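Mevalonate kinase, putative (Leishmania major, PDB 2HFU) probably catalyses ATP-dependent phosphorylation of (R)-mevalonate to (R)-5-phosphomevalonate, the opening step from mevalonate to isopentenyl diphosphate. Local coordinates at residues A[22-27]-A[35-40]; A[165-170]-A[182-187]; A[202-207]-A[284-289]; A[48-53]-A[97-102]. All coordinates share one frame; numbering follows the deposited sequence. Where two conformers were deposited one is given.

Contact 1 of 4, residues A[22-27]-A[35-40]; sequences VILFGE and EAIVAG. With MEV ((R)-mevalonate), chain C.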
loop_
_atom_site.group_PDB
_atom_site.type_symbol
_atom_site.label_atom_id
_atom_site.label_comp_id
_atom_site.label_asym_id
_atom_site.label_seq_id
_atom_site.Cartn_x
_atom_site.Cartn_y
_atom_site.Cartn_z
ATOM N N VAL A 22 -1.287 0.058 -3.463
ATOM C CA VAL A 22 -0.291 0.380 -4.486
ATOM C C VAL A 22 -0.396 1.865 -4.837
ATOM O O VAL A 22 -1.495 2.426 -4.901
ATOM C CB VAL A 22 -0.380 -0.516 -5.775
ATOM C CG1 VAL A 22 -0.408 -2.003 -5.423
ATOM C CG2 VAL A 22 -1.577 -0.151 -6.650
ATOM N N ILE A 23 0.744 2.516 -5.026
ATOM C CA ILE A 23 0.721 3.888 -5.519
ATOM C C ILE A 23 0.642 3.859 -7.040
ATOM O O ILE A 23 1.531 3.334 -7.709
ATOM C CB ILE A 23 1.925 4.708 -5.006
ATOM C CG1 ILE A 23 1.814 4.907 -3.487
ATOM C CG2 ILE A 23 1.978 6.065 -5.708
ATOM C CD1 ILE A 23 3.034 5.542 -2.829
ATOM N N LEU A 24 -0.445 4.401 -7.578
ATOM C CA LEU A 24 -0.648 4.428 -9.021
ATOM C C LEU A 24 0.094 5.584 -9.681
ATOM O O LEU A 24 0.758 5.393 -10.700
ATOM C CB LEU A 24 -2.139 4.480 -9.371
ATOM C CG LEU A 24 -2.988 3.246 -9.050
ATOM C CD1 LEU A 24 -4.383 3.432 -9.614
ATOM C CD2 LEU A 24 -2.355 1.964 -9.602
ATOM N N PHE A 25 -0.069 6.784 -9.127
ATOM C CA PHE A 25 0.671 7.971 -9.551
ATOM C C PHE A 25 1.254 8.754 -8.373
ATOM O O PHE A 25 0.632 8.889 -7.337
ATOM C CB PHE A 25 -0.201 8.910 -10.375
ATOM C CG PHE A 25 -0.714 8.316 -11.648
ATOM C CD1 PHE A 25 -0.144 8.641 -12.854
ATOM C CD2 PHE A 25 -1.785 7.451 -11.643
ATOM C CE1 PHE A 25 -0.617 8.106 -14.007
ATOM C CE2 PHE A 25 -2.253 6.919 -12.816
ATOM C CZ PHE A 25 -1.668 7.245 -13.986
ATOM N N GLY A 26 2.451 9.286 -8.567
ATOM C CA GLY A 26 2.904 10.435 -7.814
ATOM C C GLY A 26 3.856 10.180 -6.657
ATOM O O GLY A 26 4.169 11.085 -5.910
ATOM N N GLU A 27 4.350 8.960 -6.527
ATOM C CA GLU A 27 5.414 8.702 -5.562
ATOM C C GLU A 27 6.551 9.703 -5.782
ATOM O O GLU A 27 6.837 10.094 -6.924
ATOM C CB GLU A 27 5.933 7.262 -5.639
ATOM C CG GLU A 27 6.412 6.813 -7.012
ATOM C CD GLU A 27 5.307 6.163 -7.818
ATOM O OE1 GLU A 27 4.897 5.039 -7.460
ATOM O OE2 GLU A 27 4.846 6.775 -8.800
ATOM N N GLU A 35 -0.086 16.151 -6.527
ATOM C CA GLU A 35 -1.157 15.208 -6.201
ATOM C C GLU A 35 -0.757 13.777 -6.548
ATOM O O GLU A 35 -0.165 13.519 -7.603
ATOM C CB GLU A 35 -2.448 15.580 -6.932
ATOM C CG GLU A 35 -2.999 16.953 -6.577
ATOM C CD GLU A 35 -4.301 17.274 -7.290
ATOM O OE1 GLU A 35 -4.764 16.461 -8.116
ATOM O OE2 GLU A 35 -4.866 18.351 -7.027
ATOM N N ALA A 36 -1.081 12.851 -5.652
ATOM C CA ALA A 36 -0.804 11.438 -5.865
ATOM C C ALA A 36 -2.095 10.627 -5.910
ATOM O O ALA A 36 -3.095 10.994 -5.286
ATOM C CB ALA A 36 0.122 10.904 -4.779
ATOM N N ILE A 37 -2.072 9.532 -6.663
ATOM C CA ILE A 37 -3.198 8.605 -6.685
ATOM C C ILE A 37 -2.770 7.282 -6.059
ATOM O O ILE A 37 -1.866 6.599 -6.553
ATOM C CB ILE A 37 -3.766 8.412 -8.115
ATOM C CG1 ILE A 37 -4.219 9.758 -8.699
ATOM C CG2 ILE A 37 -4.928 7.404 -8.095
ATOM C CD1 ILE A 37 -4.601 9.716 -10.178
ATOM N N VAL A 38 -3.420 6.947 -4.953
ATOM C CA VAL A 38 -3.113 5.744 -4.198
ATOM C C VAL A 38 -4.296 4.789 -4.326
ATOM O O VAL A 38 -5.457 5.211 -4.236
ATOM C CB VAL A 38 -2.830 6.086 -2.713
ATOM C CG1 VAL A 38 -2.506 4.841 -1.912
ATOM C CG2 VAL A 38 -1.691 7.102 -2.600
ATOM N N ALA A 39 -4.003 3.510 -4.548
ATOM C CA ALA A 39 -5.053 2.511 -4.711
ATOM C C ALA A 39 -5.053 1.487 -3.587
ATOM O O ALA A 39 -4.102 0.721 -3.430
ATOM C CB ALA A 39 -4.928 1.820 -6.058
ATOM N N GLY A 40 -6.120 1.494 -2.797
ATOM C CA GLY A 40 -6.388 0.412 -1.862
ATOM C C GLY A 40 -6.940 -0.731 -2.686
ATOM O O GLY A 40 -7.939 -0.565 -3.388
HETATM C C8 MEV C . 6.879 5.969 -0.642
HETATM O O8 MEV C . 5.931 4.936 -0.353
HETATM C C2 MEV C . 6.180 7.121 -1.362
HETATM C C3 MEV C . 6.961 8.443 -1.373
HETATM O O7 MEV C . 6.263 9.363 -2.217
HETATM C C4 MEV C . 7.114 9.061 0.024
HETATM C C5 MEV C . 5.840 9.641 0.611
HETATM O O3 MEV C . 5.843 9.942 1.823
HETATM O O4 MEV C . 4.827 9.811 -0.104
HETATM C C6 MEV C . 8.342 8.241 -1.988
#
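Leu24 and Phe25 share one partner, Ile37, across the antiparallel hairpin of strands 17-25 and 36-52: a classic beta bulge. Ile37 O takes two amide hydrogens: Leu24 N reaches it at 2.8 Å by a bent bond (138° at the hydrogen), whereas Phe25 N, at 3.1 Å, uses a lone pair in the carbonyl plane. The extra residue turns Leu24 toward the partner strand and restores Phe25 to the face that carries Val22, Ile37 and Ala39. The low bump of the alanine methyl fits against the leucine branch point, with Leu24 CG 3.8 Å from Ala39 CB; Val22 CG2 touches the same methyl. Next to it, the Phe25 ring and Ile37 run alongside each other, and CD2 of the ring meets Ile37 CD1 at 3.9 Å. Helix 216-239 covers both, and helix 242-258 covers the ring through Leu245, Leu248 and Met249. At the turn end, Gly26 has a positive phi (101°) and no side chain, so Ala36 can draw close: the CA atoms of Gly26 and Ala36 are 4.3 Å apart, and Ala36 CB sits 3.3 Å from Phe25 O. Glu27 points away from the hairpin; its carboxylate is held by a salt bridge to Lys282 and by the amide of Gly285. The opposite face belongs to Ile23 and Val38, touching through CG1 of the isoleucine and CG2 of the valine at 4.2 Å. From there the extended Ile23 chain (chi2 172°) carries CD1 to the bound substrate, 3.8 Å from mevalonate C2.

Contact 2 of 4, residues A[165-170]-A[182-187]; sequences GGLILY and IAFQQR. With MEV ((R)-mevalonate), chain C.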
loop_
_atom_site.group_PDB
_atom_site.type_symbol
_atom_site.label_atom_id
_atom_site.label_comp_id
_atom_site.label_asym_id
_atom_site.label_seq_id
_atom_site.Cartn_x
_atom_site.Cartn_y
_atom_site.Cartn_z
ATOM N N GLY A 165 -9.927 1.812 1.429
ATOM C CA GLY A 165 -9.914 1.070 0.172
ATOM C C GLY A 165 -10.184 1.973 -1.017
ATOM O O GLY A 165 -10.363 3.180 -0.860
ATOM N N GLY A 166 -10.199 1.383 -2.210
ATOM C CA GLY A 166 -10.507 2.107 -3.445
ATOM C C GLY A 166 -9.446 3.112 -3.858
ATOM O O GLY A 166 -8.315 3.086 -3.360
ATOM N N LEU A 167 -9.812 3.997 -4.779
ATOM C CA LEU A 167 -8.889 5.014 -5.266
ATOM C C LEU A 167 -8.923 6.252 -4.380
ATOM O O LEU A 167 -9.991 6.695 -3.951
ATOM C CB LEU A 167 -9.192 5.364 -6.725
ATOM C CG LEU A 167 -9.022 4.222 -7.732
ATOM C CD1 LEU A 167 -9.431 4.670 -9.121
ATOM C CD2 LEU A 167 -7.594 3.689 -7.741
ATOM N N ILE A 168 -7.744 6.798 -4.102
ATOM C CA ILE A 168 -7.598 7.875 -3.126
ATOM C C ILE A 168 -6.628 8.943 -3.630
ATOM O O ILE A 168 -5.494 8.636 -4.007
ATOM C CB ILE A 168 -7.127 7.306 -1.754
ATOM C CG1 ILE A 168 -8.227 6.448 -1.116
ATOM C CG2 ILE A 168 -6.700 8.430 -0.803
ATOM C CD1 ILE A 168 -7.765 5.597 0.042
ATOM N N LEU A 169 -7.088 10.194 -3.634
ATOM C CA LEU A 169 -6.224 11.327 -3.942
ATOM C C LEU A 169 -5.468 11.749 -2.691
ATOM O O LEU A 169 -6.069 12.051 -1.657
ATOM C CB LEU A 169 -7.030 12.499 -4.505
ATOM C CG LEU A 169 -6.238 13.611 -5.203
ATOM C CD1 LEU A 169 -5.796 13.176 -6.599
ATOM C CD2 LEU A 169 -7.070 14.874 -5.279
ATOM N N TYR A 170 -4.143 11.763 -2.803
ATOM C CA TYR A 170 -3.248 12.023 -1.685
ATOM C C TYR A 170 -2.340 13.205 -2.019
ATOM O O TYR A 170 -1.609 13.178 -3.014
ATOM C CB TYR A 170 -2.465 10.738 -1.357
ATOM C CG TYR A 170 -1.078 10.876 -0.737
ATOM C CD1 TYR A 170 -0.007 10.127 -1.234
ATOM C CD2 TYR A 170 -0.842 11.710 0.360
ATOM C CE1 TYR A 170 1.265 10.217 -0.671
ATOM C CE2 TYR A 170 0.431 11.813 0.929
ATOM C CZ TYR A 170 1.479 11.062 0.405
ATOM O OH TYR A 170 2.738 11.156 0.955
ATOM N N ILE A 182 -11.532 8.900 -4.788
ATOM C CA ILE A 182 -11.734 9.101 -6.218
ATOM C C ILE A 182 -12.814 8.132 -6.688
ATOM O O ILE A 182 -12.685 6.914 -6.517
ATOM C CB ILE A 182 -10.416 8.879 -7.010
ATOM C CG1 ILE A 182 -9.346 9.886 -6.578
ATOM C CG2 ILE A 182 -10.666 8.969 -8.520
ATOM C CD1 ILE A 182 -7.934 9.523 -7.019
ATOM N N ALA A 183 -13.880 8.681 -7.266
ATOM C CA ALA A 183 -14.973 7.877 -7.806
ATOM C C ALA A 183 -14.574 7.251 -9.140
ATOM O O ALA A 183 -14.088 7.941 -10.037
ATOM C CB ALA A 183 -16.232 8.722 -7.959
ATOM N N PHE A 184 -14.768 5.939 -9.254
ATOM C CA PHE A 184 -14.403 5.199 -10.461
ATOM C C PHE A 184 -15.362 4.033 -10.693
ATOM O O PHE A 184 -15.707 3.308 -9.755
ATOM C CB PHE A 184 -12.952 4.708 -10.379
ATOM C CG PHE A 184 -12.390 4.235 -11.693
ATOM C CD1 PHE A 184 -11.949 2.929 -11.843
ATOM C CD2 PHE A 184 -12.300 5.096 -12.783
ATOM C CE1 PHE A 184 -11.428 2.488 -13.057
ATOM C CE2 PHE A 184 -11.783 4.657 -14.003
ATOM C CZ PHE A 184 -11.348 3.352 -14.138
ATOM N N GLN A 185 -15.779 3.861 -11.946
ATOM C CA GLN A 185 -16.851 2.921 -12.293
ATOM C C GLN A 185 -16.375 1.621 -12.949
ATOM O O GLN A 185 -17.195 0.791 -13.355
ATOM C CB GLN A 185 -17.897 3.611 -13.180
ATOM C CG GLN A 185 -18.799 4.603 -12.442
ATOM C CD GLN A 185 -19.709 5.385 -13.380
ATOM O OE1 GLN A 185 -19.247 5.966 -14.364
ATOM N NE2 GLN A 185 -20.999 5.408 -13.072
ATOM N N GLN A 186 -15.060 1.443 -13.044
ATOM C CA GLN A 186 -14.481 0.248 -13.655
ATOM C C GLN A 186 -13.551 -0.516 -12.713
ATOM O O GLN A 186 -12.932 0.068 -11.830
ATOM C CB GLN A 186 -13.707 0.620 -14.917
ATOM C CG GLN A 186 -14.490 0.522 -16.203
ATOM C CD GLN A 186 -13.642 0.900 -17.393
ATOM O OE1 GLN A 186 -13.214 0.036 -18.158
ATOM N NE2 GLN A 186 -13.369 2.190 -17.537
ATOM N N ARG A 187 -13.457 -1.824 -12.920
ATOM C CA ARG A 187 -12.504 -2.654 -12.197
ATOM C C ARG A 187 -11.095 -2.421 -12.743
ATOM O O ARG A 187 -10.900 -2.337 -13.953
ATOM C CB ARG A 187 -12.883 -4.128 -12.333
ATOM C CG ARG A 187 -12.296 -5.027 -11.266
ATOM C CD ARG A 187 -12.638 -6.504 -11.430
ATOM N NE ARG A 187 -14.014 -6.820 -11.049
ATOM C CZ ARG A 187 -15.005 -7.058 -11.902
ATOM N NH1 ARG A 187 -14.798 -7.019 -13.215
ATOM N NH2 ARG A 187 -16.215 -7.341 -11.440
HETATM C C8 MEV C . 6.879 5.969 -0.642
HETATM O O8 MEV C . 5.931 4.936 -0.353
HETATM C C2 MEV C . 6.180 7.121 -1.362
HETATM C C3 MEV C . 6.961 8.443 -1.373
HETATM O O7 MEV C . 6.263 9.363 -2.217
HETATM C C4 MEV C . 7.114 9.061 0.024
HETATM C C5 MEV C . 5.840 9.641 0.611
HETATM O O3 MEV C . 5.843 9.942 1.823
HETATM O O4 MEV C . 4.827 9.811 -0.104
HETATM C C6 MEV C . 8.342 8.241 -1.988
HETATM O O HOH W 1 -12.383 4.128 -6.042
#
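Leu167 and Ile182 pack hardest at their bases, CB to CB 3.7 Å, where strand 166-173 pairs with the end of its hairpin partner 176-182. Ile182 CD1 then runs along the opposing backbone to 3.6 Å from Leu169 N, touching Leu169 CB as well. Leu167 CG lies beside the backbone N (chi1 -63°), and this sends CD1 past Ile182 to Phe184 CB, 3.7 Å away, and to the start of the phenylalanine ring. Leu237 of helix 216-239 touches Leu167, Ile182 and Phe184, completing this apolar cluster. Ile182 N gives Leu167 O a straight bond of 2.8 Å (171° at the hydrogen), though the donor stands 48° out of the carbonyl plane. The return side is looser: there a water takes over, accepting from Leu167 N at 2.9 Å and donating to Ile182 O at 2.8 Å. Beyond Phe184 the chain heads outward to exposed Gln185 and Arg187. At the far end of the strand, Tyr170 OH donates to mevalonate O4 at 2.7 Å, with the oxygen at the ring edge and in its plane. One direct bond and one water bridge imply that the two chains are already parting here, the inserted water satisfying both backbone groups while apolar side chains hold the join.

Contact 3 of 4, residues A[202-207]-A[284-289]; sequences AKVVND and SGTGRG. With MEV ((R)-mevalonate), chain C.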
loop_
_atom_site.group_PDB
_atom_site.type_symbol
_atom_site.label_atom_id
_atom_site.label_comp_id
_atom_site.label_asym_id
_atom_site.label_seq_id
_atom_site.Cartn_x
_atom_site.Cartn_y
_atom_site.Cartn_z
ATOM N N ALA A 202 13.385 6.709 3.383
ATOM C CA ALA A 202 14.059 7.903 3.895
ATOM C C ALA A 202 15.290 8.294 3.079
ATOM O O ALA A 202 15.474 9.471 2.773
ATOM C CB ALA A 202 14.422 7.730 5.373
ATOM N N LYS A 203 16.119 7.317 2.712
ATOM C CA LYS A 203 17.301 7.609 1.900
ATOM C C LYS A 203 16.938 8.124 0.500
ATOM O O LYS A 203 17.425 9.172 0.080
ATOM C CB LYS A 203 18.242 6.407 1.796
ATOM C CG LYS A 203 19.534 6.751 1.061
ATOM C CD LYS A 203 20.229 5.522 0.492
ATOM C CE LYS A 203 21.226 5.904 -0.602
ATOM N NZ LYS A 203 22.187 6.963 -0.168
ATOM N N VAL A 204 16.081 7.386 -0.205
ATOM C CA VAL A 204 15.716 7.723 -1.586
ATOM C C VAL A 204 15.049 9.097 -1.670
ATOM O O VAL A 204 15.369 9.890 -2.554
ATOM C CB VAL A 204 14.823 6.629 -2.244
ATOM C CG1 VAL A 204 14.665 6.892 -3.736
ATOM C CG2 VAL A 204 15.411 5.236 -2.029
ATOM N N VAL A 205 14.135 9.372 -0.741
ATOM C CA VAL A 205 13.509 10.691 -0.619
ATOM C C VAL A 205 14.562 11.790 -0.405
ATOM O O VAL A 205 14.521 12.826 -1.073
ATOM C CB VAL A 205 12.419 10.706 0.502
ATOM C CG1 VAL A 205 12.039 12.129 0.905
ATOM C CG2 VAL A 205 11.182 9.919 0.061
ATOM N N ASN A 206 15.502 11.552 0.507
ATOM C CA ASN A 206 16.576 12.511 0.780
ATOM C C ASN A 206 17.538 12.685 -0.395
ATOM O O ASN A 206 18.111 13.762 -0.580
ATOM C CB ASN A 206 17.339 12.138 2.054
ATOM C CG ASN A 206 16.490 12.274 3.306
ATOM O OD1 ASN A 206 15.628 13.152 3.402
ATOM N ND2 ASN A 206 16.731 11.401 4.276
ATOM N N ASP A 207 17.703 11.626 -1.186
ATOM C CA ASP A 207 18.467 11.701 -2.436
ATOM C C ASP A 207 17.748 12.594 -3.443
ATOM O O ASP A 207 18.380 13.394 -4.131
ATOM C CB ASP A 207 18.677 10.308 -3.036
ATOM C CG ASP A 207 19.890 9.588 -2.461
ATOM O OD1 ASP A 207 20.511 10.091 -1.496
ATOM O OD2 ASP A 207 20.290 8.496 -2.918
ATOM N N SER A 284 6.285 1.365 -8.341
ATOM C CA SER A 284 5.278 1.842 -7.408
ATOM C C SER A 284 5.892 2.029 -6.032
ATOM O O SER A 284 6.345 1.063 -5.413
ATOM C CB SER A 284 4.088 0.878 -7.350
ATOM O OG SER A 284 3.125 1.312 -6.402
ATOM N N GLY A 285 5.907 3.276 -5.569
ATOM C CA GLY A 285 6.374 3.602 -4.228
ATOM C C GLY A 285 7.776 4.174 -4.196
ATOM O O GLY A 285 8.119 5.073 -4.971
ATOM N N THR A 286 8.593 3.635 -3.297
ATOM C CA THR A 286 9.935 4.148 -3.050
ATOM C C THR A 286 10.888 3.993 -4.239
ATOM O O THR A 286 11.745 4.848 -4.464
ATOM C CB THR A 286 10.515 3.495 -1.778
ATOM O OG1 THR A 286 9.818 4.005 -0.638
ATOM C CG2 THR A 286 11.959 3.934 -1.532
ATOM N N GLY A 287 10.732 2.909 -4.993
ATOM C CA GLY A 287 11.618 2.629 -6.119
ATOM C C GLY A 287 12.943 2.057 -5.661
ATOM O O GLY A 287 13.104 1.734 -4.478
ATOM N N ARG A 288 13.886 1.930 -6.598
ATOM C CA ARG A 288 15.201 1.298 -6.358
ATOM C C ARG A 288 15.068 -0.091 -5.728
ATOM O O ARG A 288 15.852 -0.475 -4.859
ATOM C CB ARG A 288 16.102 2.196 -5.496
ATOM C CG ARG A 288 16.409 3.547 -6.116
ATOM C CD ARG A 288 17.370 4.387 -5.300
ATOM N NE ARG A 288 17.622 5.680 -5.932
ATOM C CZ ARG A 288 18.202 6.709 -5.329
ATOM N NH1 ARG A 288 18.597 6.614 -4.059
ATOM N NH2 ARG A 288 18.381 7.844 -5.996
ATOM N N GLY A 289 14.075 -0.841 -6.195
ATOM C CA GLY A 289 13.653 -2.087 -5.561
ATOM C C GLY A 289 12.153 -2.019 -5.345
ATOM O O GLY A 289 11.447 -1.299 -6.061
HETATM C C8 MEV C . 6.879 5.969 -0.642
HETATM O O8 MEV C . 5.931 4.936 -0.353
HETATM C C2 MEV C . 6.180 7.121 -1.362
HETATM C C3 MEV C . 6.961 8.443 -1.373
HETATM O O7 MEV C . 6.263 9.363 -2.217
HETATM C C4 MEV C . 7.114 9.061 0.024
HETATM C C5 MEV C . 5.840 9.641 0.611
HETATM O O3 MEV C . 5.843 9.942 1.823
HETATM O O4 MEV C . 4.827 9.811 -0.104
HETATM C C6 MEV C . 8.342 8.241 -1.988
#
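Arg288 NH1 donates to Asp207 OD2 at 2.8 Å, nearly straight (162° at the hydrogen), in a salt bridge between the loop 284-289 and the helix 201-214. The aspartate oxygen lies close to the guanidinium plane, yet it is met on its anti side and the two flat groups are turned 55° apart, so the bridge rests on one N-H rather than on a paired, coplanar grip. Lys203, one helical turn before Asp207, adds a long salt bridge, its NZ 3.7 Å from the same OD2. Two cations thus gather round one carboxylate, which would be expected to favour its ionised form. Arg288 NH2 is also bonded to Asp260 O, which fixes the rotation of the guanidinium. The loop SGTGRG joins strands 280-284 and 291-296, and matches the glycine-rich third motif of GHMP kinases. Glycines 285, 287 and 289 all have positive phi. Beneath the salt bridge, Val204 CG1 lies over one face of the guanidinium, 3.9 Å from Arg288 NE, and approaches Thr286 O at 3.6 Å. Its other methyl, CG2, meets Thr286 CG2 at 3.7 Å. Thr286 OG1 sits beside the backbone N, opposite the carbonyl carbon (chi1 -71°), and is hydrogen-bonded to Thr201 OG1; it lies 3.5 Å from mevalonate C8. Val205 CG2 touches the substrate methyl C6 at 3.9 Å.

Contact 4 of 4, residues A[48-53]-A[97-102]; sequences RLEINP and GLKMFI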
loop_
_atom_site.group_PDB
_atom_site.type_symbol
_atom_site.label_atom_id
_atom_site.label_comp_id
_atom_site.label_asym_id
_atom_site.label_seq_id
_atom_site.Cartn_x
_atom_site.Cartn_y
_atom_site.Cartn_z
ATOM N N ARG A 48 -8.017 -11.847 13.384
ATOM C CA ARG A 48 -8.998 -12.456 14.280
ATOM C C ARG A 48 -8.463 -12.416 15.704
ATOM O O ARG A 48 -7.263 -12.605 15.927
ATOM C CB ARG A 48 -9.295 -13.902 13.870
ATOM C CG ARG A 48 -10.059 -14.043 12.561
ATOM C CD ARG A 48 -10.387 -15.484 12.162
ATOM N NE ARG A 48 -11.327 -16.124 13.084
ATOM C CZ ARG A 48 -12.037 -17.217 12.809
ATOM N NH1 ARG A 48 -11.939 -17.810 11.626
ATOM N NH2 ARG A 48 -12.861 -17.716 13.723
ATOM N N LEU A 49 -9.352 -12.165 16.661
ATOM C CA LEU A 49 -8.975 -12.066 18.066
ATOM C C LEU A 49 -9.857 -12.913 18.965
ATOM O O LEU A 49 -11.065 -13.048 18.738
ATOM C CB LEU A 49 -9.019 -10.610 18.543
ATOM C CG LEU A 49 -7.976 -9.613 18.026
ATOM C CD1 LEU A 49 -8.330 -8.217 18.499
ATOM C CD2 LEU A 49 -6.571 -9.991 18.474
ATOM N N GLU A 50 -9.238 -13.481 19.990
ATOM C CA GLU A 50 -9.982 -14.104 21.070
ATOM C C GLU A 50 -9.254 -13.948 22.397
ATOM O O GLU A 50 -8.027 -13.842 22.442
ATOM C CB GLU A 50 -10.319 -15.567 20.767
ATOM C CG GLU A 50 -9.134 -16.506 20.644
ATOM C CD GLU A 50 -9.576 -17.927 20.364
ATOM O OE1 GLU A 50 -10.046 -18.193 19.236
ATOM O OE2 GLU A 50 -9.455 -18.777 21.271
ATOM N N ILE A 51 -10.030 -13.914 23.473
ATOM C CA ILE A 51 -9.483 -13.751 24.812
ATOM C C ILE A 51 -8.581 -14.929 25.180
ATOM O O ILE A 51 -8.814 -16.064 24.755
ATOM C CB ILE A 51 -10.616 -13.540 25.854
ATOM C CG1 ILE A 51 -11.560 -14.753 25.911
ATOM C CG2 ILE A 51 -11.389 -12.254 25.537
ATOM C CD1 ILE A 51 -12.417 -14.819 27.170
ATOM N N ASN A 52 -7.537 -14.641 25.950
ATOM C CA ASN A 52 -6.609 -15.667 26.401
ATOM C C ASN A 52 -6.525 -15.646 27.928
ATOM O O ASN A 52 -5.575 -15.099 28.486
ATOM C CB ASN A 52 -5.230 -15.449 25.764
ATOM C CG ASN A 52 -4.476 -16.749 25.516
ATOM O OD1 ASN A 52 -3.260 -16.740 25.330
ATOM N ND2 ASN A 52 -5.195 -17.867 25.494
ATOM N N PRO A 53 -7.527 -16.223 28.599
ATOM C CA PRO A 53 -7.629 -16.145 30.060
ATOM C C PRO A 53 -6.403 -16.684 30.791
ATOM O O PRO A 53 -5.895 -17.756 30.446
ATOM C CB PRO A 53 -8.857 -17.002 30.370
ATOM C CG PRO A 53 -9.662 -16.946 29.120
ATOM C CD PRO A 53 -8.641 -16.998 28.023
ATOM N N GLY A 97 -4.809 -11.936 28.467
ATOM C CA GLY A 97 -4.308 -11.416 27.200
ATOM C C GLY A 97 -5.197 -11.761 26.019
ATOM O O GLY A 97 -6.396 -11.984 26.181
ATOM N N LEU A 98 -4.600 -11.797 24.830
ATOM C CA LEU A 98 -5.327 -12.103 23.599
ATOM C C LEU A 98 -4.547 -13.047 22.698
ATOM O O LEU A 98 -3.321 -12.965 22.619
ATOM C CB LEU A 98 -5.630 -10.819 22.815
ATOM C CG LEU A 98 -6.552 -9.743 23.404
ATOM C CD1 LEU A 98 -6.566 -8.509 22.509
ATOM C CD2 LEU A 98 -7.966 -10.263 23.626
ATOM N N LYS A 99 -5.273 -13.936 22.023
ATOM C CA LYS A 99 -4.733 -14.708 20.909
ATOM C C LYS A 99 -5.125 -14.016 19.606
ATOM O O LYS A 99 -6.310 -13.776 19.353
ATOM C CB LYS A 99 -5.274 -16.138 20.911
ATOM C CG LYS A 99 -4.532 -17.101 21.815
ATOM C CD LYS A 99 -5.107 -18.498 21.684
ATOM C CE LYS A 99 -4.142 -19.549 22.192
ATOM N NZ LYS A 99 -4.703 -20.925 22.014
ATOM N N MET A 100 -4.123 -13.694 18.796
ATOM C CA MET A 100 -4.336 -13.035 17.516
ATOM C C MET A 100 -4.010 -13.990 16.378
ATOM O O MET A 100 -2.942 -14.604 16.360
ATOM C CB MET A 100 -3.464 -11.780 17.407
ATOM C CG MET A 100 -3.669 -10.987 16.112
ATOM S SD MET A 100 -2.392 -9.753 15.769
ATOM C CE MET A 100 -2.561 -8.670 17.152
ATOM N N PHE A 101 -4.940 -14.121 15.436
ATOM C CA PHE A 101 -4.675 -14.833 14.195
ATOM C C PHE A 101 -4.598 -13.815 13.067
ATOM O O PHE A 101 -5.511 -12.998 12.904
ATOM C CB PHE A 101 -5.763 -15.872 13.912
ATOM C CG PHE A 101 -5.490 -16.725 12.705
ATOM C CD1 PHE A 101 -4.687 -17.859 12.807
ATOM C CD2 PHE A 101 -6.030 -16.394 11.461
ATOM C CE1 PHE A 101 -4.430 -18.655 11.691
ATOM C CE2 PHE A 101 -5.771 -17.181 10.338
ATOM C CZ PHE A 101 -4.974 -18.312 10.455
ATOM N N ILE A 102 -3.502 -13.836 12.312
ATOM C CA ILE A 102 -3.384 -12.967 11.138
ATOM C C ILE A 102 -3.381 -13.775 9.851
ATOM O O ILE A 102 -2.542 -14.664 9.658
ATOM C CB ILE A 102 -2.138 -12.050 11.193
ATOM C CG1 ILE A 102 -1.859 -11.574 12.618
ATOM C CG2 ILE A 102 -2.322 -10.865 10.239
ATOM C CD1 ILE A 102 -0.521 -10.861 12.775
HETATM O O HOH W 2 -7.409 -15.401 17.366
#
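From Arg48 paired with Phe101 to Asn52 paired with Gly97, hydrogen-bonded and non-hydrogen-bonded pairs alternate without a break, six backbone bonds joining antiparallel neighbours, strands 36-52 and 97-103, of the mixed sheet in the N-terminal part of this GHMP kinase. The ladder is firm at the Arg48 end, where Arg48 N meets Phe101 O at 2.8 Å, and slackens at the other, where Gly97 N stands above the carbonyl plane of Asn52, 3.3 Å from its O. The inner face is apolar. Leu49 runs alongside Met100, Leu49 CD2 against Met100 CB at 3.7 Å, while Leu98 brings its CD1 methyl to the same leucine branch. Helix 114-129 covers them: Ala125 and Leu126 lie on Leu49, Leu129 on Leu98 and Phe122 on Met100. The other face is largely polar, with Phe101 at one end, and more open to solvent. Glu50 and Lys99 rise together, touching through Glu50 CG and Lys99 CB at 3.9 Å, but Glu50 OE2 and Lys99 NZ remain 5.3 Å apart, so the contact is aliphatic and any charge attraction is at a distance. The Arg48 side chain meets that of Phe101 through CB alone. A water donates to Lys99 O at 2.8 Å and weakly to Arg48 O. Toward the Asn52 end, the Asn52 amide crosses the extended lysine obliquely, its CG carbon 3.7 Å from Lys99 CG.

How the contacts relate
Contacts 1 and 2 share one sheet: strand 36-52 lies between strands 17-25 and 166-173, Ala36 N reaching Tyr170 O at 2.7 Å and Gly40 N reaching Gly166 O at 2.8 Å. Contact 3 approaches contact 1 through its glycine-rich loop, with Gly285 N 2.8 Å from Glu27 OE1 and Ser284 OG bonded to Ile23 O. Contacts 1, 2 and 3 all touch mevalonate, so it links contacts 2 and 3, whose nearest atoms are about 9 Å apart. Contact 4 uses the far end of strand 36-52, its nearest atoms about 17 Å from contact 1 and about 21 Å from contact 3, and lies away from the substrate.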